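Local coordinates for MdbA protein (Corynebacterium matruchotii ATCC 14266, PDB 6BO0) that acts as a thiol-disulfide oxidoreductase of the DsbA family, probably forming disulfide bonds in exported proteins, at residues Glu58-Val72 against Glu188-Lys200. Numbering follows the deposited sequence.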
ATOM      1  N   GLU A  58     -10.146  -0.531  -9.094  1.00 12.96           N
ATOM      2  CA  GLU A  58     -10.465  -1.483 -10.173  0.60 14.44           C
ATOM      3  C   GLU A  58     -10.088  -2.916  -9.860  1.00 14.73           C
ATOM      4  O   GLU A  58     -10.745  -3.846 -10.319  1.00 17.70           O
ATOM      5  CB  GLU A  58      -9.782  -1.074 -11.482  0.60 15.83           C
ATOM      6  CG  GLU A  58     -10.406   0.144 -12.152  0.60 18.15           C
ATOM      7  CD  GLU A  58     -11.906  -0.008 -12.352  0.60 20.90           C
ATOM      8  OE1 GLU A  58     -12.321  -1.087 -12.821  0.60 28.93           O
ATOM      9  OE2 GLU A  58     -12.684   0.935 -12.048  0.60 26.34           O
ATOM     10  N   THR A  59      -9.016  -3.108  -9.102  1.00 13.70           N
ATOM     11  CA  THR A  59      -8.426  -4.415  -8.953  1.00 14.46           C
ATOM     12  C   THR A  59      -8.399  -4.992  -7.548  1.00 15.75           C
ATOM     13  O   THR A  59      -8.037  -6.145  -7.392  1.00 15.98           O
ATOM     14  CB  THR A  59      -6.952  -4.416  -9.455  1.00 14.82           C
ATOM     15  OG1 THR A  59      -6.168  -3.483  -8.695  1.00 15.46           O
ATOM     16  CG2 THR A  59      -6.897  -4.090 -10.928  1.00 15.82           C
ATOM     17  N   ASP A  60      -8.703  -4.213  -6.522  1.00 17.21           N
ATOM     18  CA  ASP A  60      -8.410  -4.691  -5.169  1.00 19.56           C
ATOM     19  C   ASP A  60      -9.166  -5.999  -4.842  1.00 19.00           C
ATOM     20  O   ASP A  60      -8.583  -6.885  -4.251  1.00 18.15           O
ATOM     21  CB  ASP A  60      -8.696  -3.613  -4.113  1.00 20.96           C
ATOM     22  CG  ASP A  60      -7.467  -2.632  -3.791  1.00 23.33           C
ATOM     23  OD1 ASP A  60      -6.333  -2.752  -4.301  1.00 21.32           O
ATOM     24  OD2 ASP A  60      -7.662  -1.707  -2.930  1.00 30.09           O
ATOM     25  N   ALA A  61     -10.425  -6.116  -5.240  1.00 19.81           N
ATOM     26  CA  ALA A  61     -11.192  -7.327  -4.885  1.00 20.46           C
ATOM     27  C   ALA A  61     -10.620  -8.570  -5.572  1.00 16.80           C
ATOM     28  O   ALA A  61     -10.403  -9.611  -4.928  1.00 18.59           O
ATOM     29  CB  ALA A  61     -12.650  -7.173  -5.240  1.00 23.99           C
ATOM     30  N   ASP A  62     -10.290  -8.438  -6.866  1.00 16.51           N
ATOM     31  CA  ASP A  62      -9.742  -9.563  -7.593  1.00 16.83           C
ATOM     32  C   ASP A  62      -8.354  -9.900  -7.056  1.00 15.32           C
ATOM     33  O   ASP A  62      -7.995 -11.070  -6.913  1.00 16.23           O
ATOM     34  CB  ASP A  62      -9.707  -9.290  -9.092  1.00 18.42           C
ATOM     35  CG  ASP A  62     -11.091  -9.338  -9.741  1.00 22.52           C
ATOM     36  OD1 ASP A  62     -12.070  -9.896  -9.164  1.00 25.41           O
ATOM     37  OD2 ASP A  62     -11.181  -8.830 -10.871  1.00 26.03           O
ATOM     38  N   MET A  63      -7.579  -8.860  -6.750  1.00 14.62           N
ATOM     39  CA  MET A  63      -6.243  -9.062  -6.173  1.00 15.35           C
ATOM     40  C   MET A  63      -6.337  -9.822  -4.838  1.00 14.39           C
ATOM     41  O   MET A  63      -5.541 -10.738  -4.566  1.00 16.17           O
ATOM     42  CB  MET A  63      -5.553  -7.708  -6.025  1.00 15.27           C
ATOM     43  CG  MET A  63      -4.241  -7.791  -5.293  1.00 16.03           C
ATOM     44  SD  MET A  63      -3.265  -6.287  -5.362  1.00 15.92           S
ATOM     45  CE  MET A  63      -4.123  -5.255  -4.211  1.00 20.86           C
ATOM     46  N   LYS A  64      -7.235  -9.369  -3.972  1.00 15.78           N
ATOM     47  CA  LYS A  64      -7.370  -9.986  -2.651  1.00 16.18           C
ATOM     48  C   LYS A  64      -7.625 -11.497  -2.744  1.00 15.88           C
ATOM     49  O   LYS A  64      -7.007 -12.313  -2.056  1.00 17.14           O
ATOM     50  CB  LYS A  64      -8.493  -9.325  -1.893  1.00 16.67           C
ATOM     51  CG  LYS A  64      -8.629  -9.755  -0.460  1.00 19.59           C
ATOM     52  CD  LYS A  64      -9.739  -8.942   0.184  1.00 22.82           C
ATOM     53  CE  LYS A  64     -10.053  -9.389   1.580  1.00 30.36           C
ATOM     54  NZ  LYS A  64     -10.887 -10.625   1.621  1.00 33.27           N
ATOM     55  N   LYS A  65      -8.494 -11.873  -3.662  1.00 17.60           N
ATOM     56  CA  LYS A  65      -8.806 -13.280  -3.835  0.60 18.33           C
ATOM     57  C   LYS A  65      -7.616 -14.076  -4.360  1.00 19.31           C
ATOM     58  O   LYS A  65      -7.335 -15.179  -3.876  1.00 19.13           O
ATOM     59  CB  LYS A  65      -9.999 -13.453  -4.754  0.60 19.44           C
ATOM     60  CG  LYS A  65     -10.366 -14.929  -4.945  0.60 22.34           C
ATOM     61  CD  LYS A  65     -11.768 -15.157  -5.492  0.60 24.88           C
ATOM     62  CE  LYS A  65     -12.010 -16.625  -5.843  0.60 25.35           C
ATOM     63  NZ  LYS A  65     -11.774 -17.543  -4.701  0.60 25.70           N
ATOM     64  N   LEU A  66      -6.919 -13.524  -5.352  1.00 16.50           N
ATOM     65  CA  LEU A  66      -5.738 -14.186  -5.865  1.00 16.47           C
ATOM     66  C   LEU A  66      -4.700 -14.402  -4.760  1.00 15.46           C
ATOM     67  O   LEU A  66      -4.051 -15.442  -4.715  1.00 16.52           O
ATOM     68  CB  LEU A  66      -5.141 -13.409  -7.038  1.00 15.73           C
ATOM     69  CG  LEU A  66      -5.989 -13.354  -8.312  1.00 17.04           C
ATOM     70  CD1 LEU A  66      -5.334 -12.405  -9.277  1.00 18.07           C
ATOM     71  CD2 LEU A  66      -6.178 -14.729  -8.937  1.00 18.52           C
ATOM     72  N   ILE A  67      -4.524 -13.408  -3.885  1.00 15.60           N
ATOM     73  CA  ILE A  67      -3.570 -13.567  -2.780  1.00 15.62           C
ATOM     74  C   ILE A  67      -4.052 -14.682  -1.832  1.00 17.15           C
ATOM     75  O   ILE A  67      -3.326 -15.619  -1.468  1.00 17.29           O
ATOM     76  CB  ILE A  67      -3.401 -12.267  -1.969  1.00 14.97           C
ATOM     77  CG1 ILE A  67      -2.823 -11.134  -2.828  1.00 14.13           C
ATOM     78  CG2 ILE A  67      -2.440 -12.516  -0.777  1.00 16.12           C
ATOM     79  CD1 ILE A  67      -2.969  -9.765  -2.207  1.00 14.62           C
ATOM     80  N   GLU A  68      -5.304 -14.579  -1.438  1.00 18.53           N
ATOM     81  CA  GLU A  68      -5.816 -15.521  -0.455  1.00 18.51           C
ATOM     82  C   GLU A  68      -5.699 -16.962  -0.955  1.00 20.81           C
ATOM     83  O   GLU A  68      -5.322 -17.877  -0.205  1.00 22.22           O
ATOM     84  CB  GLU A  68      -7.259 -15.173  -0.115  1.00 18.52           C
ATOM     85  CG  GLU A  68      -7.302 -13.904   0.738  1.00 18.75           C
ATOM     86  CD  GLU A  68      -8.661 -13.456   1.180  1.00 21.75           C
ATOM     87  OE1 GLU A  68      -9.663 -13.963   0.659  1.00 29.92           O
ATOM     88  OE2 GLU A  68      -8.718 -12.570   2.075  1.00 24.13           O
ATOM     89  N   ASP A  69      -5.991 -17.150  -2.238  1.00 18.34           N
ATOM     90  CA  ASP A  69      -6.002 -18.480  -2.821  1.00 19.50           C
ATOM     91  C   ASP A  69      -4.615 -19.042  -3.132  1.00 18.42           C
ATOM     92  O   ASP A  69      -4.514 -20.196  -3.536  1.00 20.95           O
ATOM     93  CB  ASP A  69      -6.883 -18.469  -4.053  1.00 20.46           C
ATOM     94  CG  ASP A  69      -8.352 -18.240  -3.718  1.00 21.15           C
ATOM     95  OD1 ASP A  69      -8.731 -18.126  -2.506  1.00 24.90           O
ATOM     96  OD2 ASP A  69      -9.137 -18.153  -4.670  1.00 25.94           O
ATOM     97  N   GLY A  70      -3.559 -18.258  -2.972  1.00 16.39           N
ATOM     98  CA  GLY A  70      -2.214 -18.743  -3.170  1.00 17.78           C
ATOM     99  C   GLY A  70      -1.760 -18.666  -4.612  1.00 16.20           C
ATOM    100  O   GLY A  70      -0.695 -19.198  -4.957  1.00 19.12           O
ATOM    101  N   LYS A  71      -2.458 -17.862  -5.418  1.00 17.40           N
ATOM    102  CA  LYS A  71      -2.088 -17.716  -6.836  0.60 16.59           C
ATOM    103  C   LYS A  71      -0.985 -16.688  -7.069  1.00 16.24           C
ATOM    104  O   LYS A  71      -0.229 -16.807  -8.038  1.00 16.40           O
ATOM    105  CB  LYS A  71      -3.305 -17.340  -7.701  0.60 17.88           C
ATOM    106  CG  LYS A  71      -4.476 -18.302  -7.638  0.60 21.87           C
ATOM    107  CD  LYS A  71      -4.168 -19.660  -8.247  0.60 25.47           C
ATOM    108  CE  LYS A  71      -4.218 -19.630  -9.763  0.60 25.72           C
ATOM    109  NZ  LYS A  71      -4.057 -20.990 -10.373  0.60 23.89           N
ATOM    110  N   VAL A  72      -0.884 -15.702  -6.180  1.00 14.92           N
ATOM    111  CA  VAL A  72       0.081 -14.637  -6.306  1.00 14.55           C
ATOM    112  C   VAL A  72       0.650 -14.272  -4.940  1.00 13.97           C
ATOM    113  O   VAL A  72      -0.003 -14.451  -3.894  1.00 15.82           O
ATOM    114  CB  VAL A  72      -0.526 -13.332  -6.912  1.00 14.63           C
ATOM    115  CG1 VAL A  72      -1.049 -13.582  -8.318  1.00 14.73           C
ATOM    116  CG2 VAL A  72      -1.622 -12.734  -6.039  1.00 16.02           C
ATOM    117  N   GLU A 188       6.629  -6.302 -17.283  1.00 15.84           N
ATOM    118  CA  GLU A 188       5.692  -5.214 -17.102  1.00 15.55           C
ATOM    119  C   GLU A 188       4.401  -5.472 -17.837  1.00 15.83           C
ATOM    120  O   GLU A 188       4.409  -5.898 -19.007  1.00 18.20           O
ATOM    121  CB  GLU A 188       6.252  -3.852 -17.525  1.00 17.65           C
ATOM    122  CG  GLU A 188       5.286  -2.746 -17.082  1.00 18.86           C
ATOM    123  CD  GLU A 188       5.767  -1.318 -17.192  1.00 20.73           C
ATOM    124  OE1 GLU A 188       6.941  -1.064 -17.514  1.00 23.20           O
ATOM    125  OE2 GLU A 188       4.915  -0.439 -16.911  1.00 21.60           O
ATOM    126  N   ILE A 189       3.283  -5.204 -17.180  1.00 15.26           N
ATOM    127  CA  ILE A 189       1.959  -5.361 -17.769  1.00 16.36           C
ATOM    128  C   ILE A 189       1.537  -4.059 -18.436  1.00 18.38           C
ATOM    129  O   ILE A 189       1.637  -2.999 -17.851  1.00 22.19           O
ATOM    130  CB  ILE A 189       0.949  -5.778 -16.681  1.00 17.26           C
ATOM    131  CG1 ILE A 189       1.416  -7.066 -15.987  1.00 18.15           C
ATOM    132  CG2 ILE A 189      -0.446  -5.963 -17.268  1.00 19.76           C
ATOM    133  CD1 ILE A 189       1.763  -8.203 -16.938  1.00 20.48           C
ATOM    134  N   LYS A 190       1.045  -4.166 -19.659  1.00 20.23           N
ATOM    135  CA  LYS A 190       0.662  -2.999 -20.464  1.00 22.74           C
ATOM    136  C   LYS A 190      -0.625  -2.324 -20.004  1.00 21.48           C
ATOM    137  O   LYS A 190      -0.719  -1.098 -19.990  1.00 29.14           O
ATOM    138  CB  LYS A 190       0.507  -3.422 -21.935  1.00 27.89           C
ATOM    139  CG  LYS A 190       1.796  -3.931 -22.558  1.00 41.45           C
ATOM    140  CD  LYS A 190       1.680  -4.086 -24.072  1.00 52.08           C
ATOM    141  CE  LYS A 190       2.903  -4.780 -24.662  1.00 60.84           C
ATOM    142  NZ  LYS A 190       4.189  -4.168 -24.210  1.00 63.60           N
ATOM    143  N   GLU A 191      -1.633  -3.121 -19.684  1.00 19.26           N
ATOM    144  CA  GLU A 191      -2.930  -2.635 -19.231  1.00 20.91           C
ATOM    145  C   GLU A 191      -3.081  -3.065 -17.782  1.00 18.94           C
ATOM    146  O   GLU A 191      -3.575  -4.162 -17.471  1.00 18.71           O
ATOM    147  CB  GLU A 191      -4.075  -3.186 -20.094  1.00 26.53           C
ATOM    148  CG  GLU A 191      -5.447  -2.627 -19.747  1.00 31.56           C
ATOM    149  CD  GLU A 191      -6.523  -3.101 -20.710  1.00 44.10           C
ATOM    150  OE1 GLU A 191      -6.931  -2.282 -21.553  1.00 59.88           O
ATOM    151  OE2 GLU A 191      -6.949  -4.284 -20.641  1.00 46.06           O
ATOM    152  N   ASN A 192      -2.652  -2.194 -16.878  1.00 18.45           N
ATOM    153  CA  ASN A 192      -2.626  -2.551 -15.468  1.00 18.55           C
ATOM    154  C   ASN A 192      -3.976  -2.868 -14.899  1.00 16.75           C
ATOM    155  O   ASN A 192      -4.084  -3.681 -14.012  1.00 17.51           O
ATOM    156  CB  ASN A 192      -2.067  -1.387 -14.644  1.00 22.17           C
ATOM    157  CG  ASN A 192      -0.634  -1.183 -14.872  1.00 21.11           C
ATOM    158  OD1 ASN A 192      -0.120  -0.060 -14.784  1.00 24.27           O
ATOM    159  ND2 ASN A 192       0.042  -2.257 -15.274  1.00 22.78           N
ATOM    160  N   ALA A 193      -5.003  -2.171 -15.406  1.00 18.81           N
ATOM    161  CA  ALA A 193      -6.348  -2.259 -14.858  1.00 23.39           C
ATOM    162  C   ALA A 193      -6.913  -3.662 -14.934  1.00 20.06           C
ATOM    163  O   ALA A 193      -7.836  -3.972 -14.173  1.00 23.48           O
ATOM    164  CB  ALA A 193      -7.270  -1.290 -15.584  1.00 27.75           C
ATOM    165  N   THR A 194      -6.387  -4.502 -15.843  1.00 17.45           N
ATOM    166  CA  THR A 194      -6.869  -5.865 -15.996  1.00 18.28           C
ATOM    167  C   THR A 194      -5.801  -6.895 -15.624  1.00 16.69           C
ATOM    168  O   THR A 194      -5.912  -8.065 -15.999  1.00 17.32           O
ATOM    169  CB  THR A 194      -7.400  -6.110 -17.433  1.00 19.79           C
ATOM    170  OG1 THR A 194      -6.314  -6.000 -18.352  1.00 21.94           O
ATOM    171  CG2 THR A 194      -8.494  -5.106 -17.832  1.00 21.80           C
ATOM    172  N   TRP A 195      -4.780  -6.508 -14.850  1.00 15.37           N
ATOM    173  CA  TRP A 195      -3.741  -7.489 -14.555  1.00 14.28           C
ATOM    174  C   TRP A 195      -4.250  -8.765 -13.882  1.00 13.05           C
ATOM    175  O   TRP A 195      -3.732  -9.829 -14.172  1.00 13.53           O
ATOM    176  CB  TRP A 195      -2.537  -6.876 -13.812  1.00 14.25           C
ATOM    177  CG  TRP A 195      -2.703  -6.665 -12.328  1.00 13.26           C
ATOM    178  CD1 TRP A 195      -2.943  -5.482 -11.695  1.00 13.48           C
ATOM    179  CD2 TRP A 195      -2.634  -7.659 -11.284  1.00 12.85           C
ATOM    180  NE1 TRP A 195      -3.017  -5.656 -10.354  1.00 12.84           N
ATOM    181  CE2 TRP A 195      -2.848  -6.989 -10.066  1.00 12.54           C
ATOM    182  CE3 TRP A 195      -2.414  -9.041 -11.253  1.00 12.96           C
ATOM    183  CZ2 TRP A 195      -2.847  -7.664  -8.842  1.00 13.48           C
ATOM    184  CZ3 TRP A 195      -2.434  -9.699 -10.063  1.00 13.61           C
ATOM    185  CH2 TRP A 195      -2.645  -9.019  -8.864  1.00 13.83           C
ATOM    186  N   PRO A 196      -5.274  -8.688 -13.002  1.00 13.24           N
ATOM    187  CA  PRO A 196      -5.695  -9.937 -12.372  1.00 13.34           C
ATOM    188  C   PRO A 196      -6.172 -10.985 -13.396  1.00 14.46           C
ATOM    189  O   PRO A 196      -6.002 -12.180 -13.168  1.00 15.71           O
ATOM    190  CB  PRO A 196      -6.810  -9.486 -11.429  1.00 14.29           C
ATOM    191  CG  PRO A 196      -6.362  -8.104 -11.023  1.00 14.19           C
ATOM    192  CD  PRO A 196      -5.929  -7.537 -12.355  1.00 13.43           C
ATOM    193  N   SER A 197      -6.711 -10.530 -14.521  1.00 14.70           N
ATOM    194  CA  SER A 197      -7.176 -11.435 -15.560  1.00 16.29           C
ATOM    195  C   SER A 197      -6.036 -12.184 -16.253  1.00 15.58           C
ATOM    196  O   SER A 197      -6.292 -13.096 -17.032  1.00 18.44           O
ATOM    197  CB  SER A 197      -8.028 -10.688 -16.597  1.00 18.61           C
ATOM    198  OG  SER A 197      -7.273  -9.838 -17.422  1.00 19.87           O
ATOM    199  N   GLN A 198      -4.794 -11.796 -16.016  1.00 14.16           N
ATOM    200  CA  GLN A 198      -3.639 -12.575 -16.528  1.00 14.57           C
ATOM    201  C   GLN A 198      -3.323 -13.795 -15.722  1.00 14.85           C
ATOM    202  O   GLN A 198      -2.553 -14.634 -16.167  1.00 17.21           O
ATOM    203  CB  GLN A 198      -2.411 -11.708 -16.529  1.00 17.32           C
ATOM    204  CG  GLN A 198      -2.643 -10.459 -17.310  1.00 23.83           C
ATOM    205  CD  GLN A 198      -1.641 -10.156 -18.348  1.00 19.92           C
ATOM    206  OE1 GLN A 198      -0.698 -10.926 -18.618  1.00 21.52           O
ATOM    207  NE2 GLN A 198      -1.821  -9.021 -18.954  1.00 27.52           N
ATOM    208  N   ILE A 199      -3.906 -13.901 -14.532  1.00 13.95           N
ATOM    209  CA  ILE A 199      -3.561 -14.943 -13.602  1.00 14.09           C
ATOM    210  C   ILE A 199      -4.635 -16.024 -13.648  1.00 14.60           C
ATOM    211  O   ILE A 199      -5.791 -15.781 -13.307  1.00 19.52           O
ATOM    212  CB  ILE A 199      -3.510 -14.387 -12.157  1.00 15.28           C
ATOM    213  CG1 ILE A 199      -2.639 -13.143 -12.054  1.00 15.75           C
ATOM    214  CG2 ILE A 199      -3.049 -15.484 -11.183  1.00 15.19           C
ATOM    215  CD1 ILE A 199      -1.181 -13.380 -12.322  1.00 17.26           C
ATOM    216  N   LYS A 200      -4.273 -17.211 -14.105  1.00 14.01           N
ATOM    217  CA  LYS A 200      -5.200 -18.323 -14.220  1.00 14.76           C
ATOM    218  C   LYS A 200      -4.899 -19.420 -13.224  1.00 18.04           C
ATOM    219  O   LYS A 200      -3.778 -19.542 -12.705  1.00 19.71           O
ATOM    220  CB  LYS A 200      -5.162 -18.910 -15.632  1.00 15.32           C
ATOM    221  CG  LYS A 200      -5.310 -17.915 -16.760  1.00 16.26           C
ATOM    222  CD  LYS A 200      -6.646 -17.183 -16.750  1.00 17.20           C
ATOM    223  CE  LYS A 200      -6.658 -16.080 -17.794  1.00 18.00           C
ATOM    224  NZ  LYS A 200      -7.899 -15.251 -17.655  1.00 18.32           N
ATOM    225  OXT LYS A 200      -5.783 -20.259 -12.998  1.00 23.10           O
TER
HETATM  226  O   HOH W   1      -3.678  -4.060  -7.984  1.00 16.31           O
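Trp195 and Pro196 pack against Thr59, Met63 and Leu66 of helix 51-68, where the C-terminal tail of this thioredoxin fold lies beside the helix on one side of the sheet. Met63 SD meets the indole at its rim, in the ring plane and 3.8 Å from Trp195 CZ2, an edge-on Met-aromatic contact. Leu66 fits between Pro196 and Ile199, its CD1 3.9 Å from Pro196 CB and its CD2 against Ile199 CG2. Asp62 lays its CB against the proline ring, 3.7 Å from Pro196 CB. Further along, Val72 CG1 reaches both CG2 and CD1 of Ile199. A water at the indole edge accepts from Trp195 NE1 at 2.9 Å and donates to Thr59 OG1, which is also hydrogen-bonded to Leu55 O one turn earlier. With that hydroxyl turned back toward its own backbone (chi1 60°), Thr59 CG2 faces Ala193 O and Pro196 CD. The tryptophan also touches Val41 of strand 39-45 and Val182 of strand 181-184. Beyond the Schellman turn at Gly70, Lys71 folds at chi2 and chi3 to salt-bridge the C-terminal carboxylate, its NZ 2.8 Å from Lys200 O and more weakly bonded to OXT at 3.2 Å.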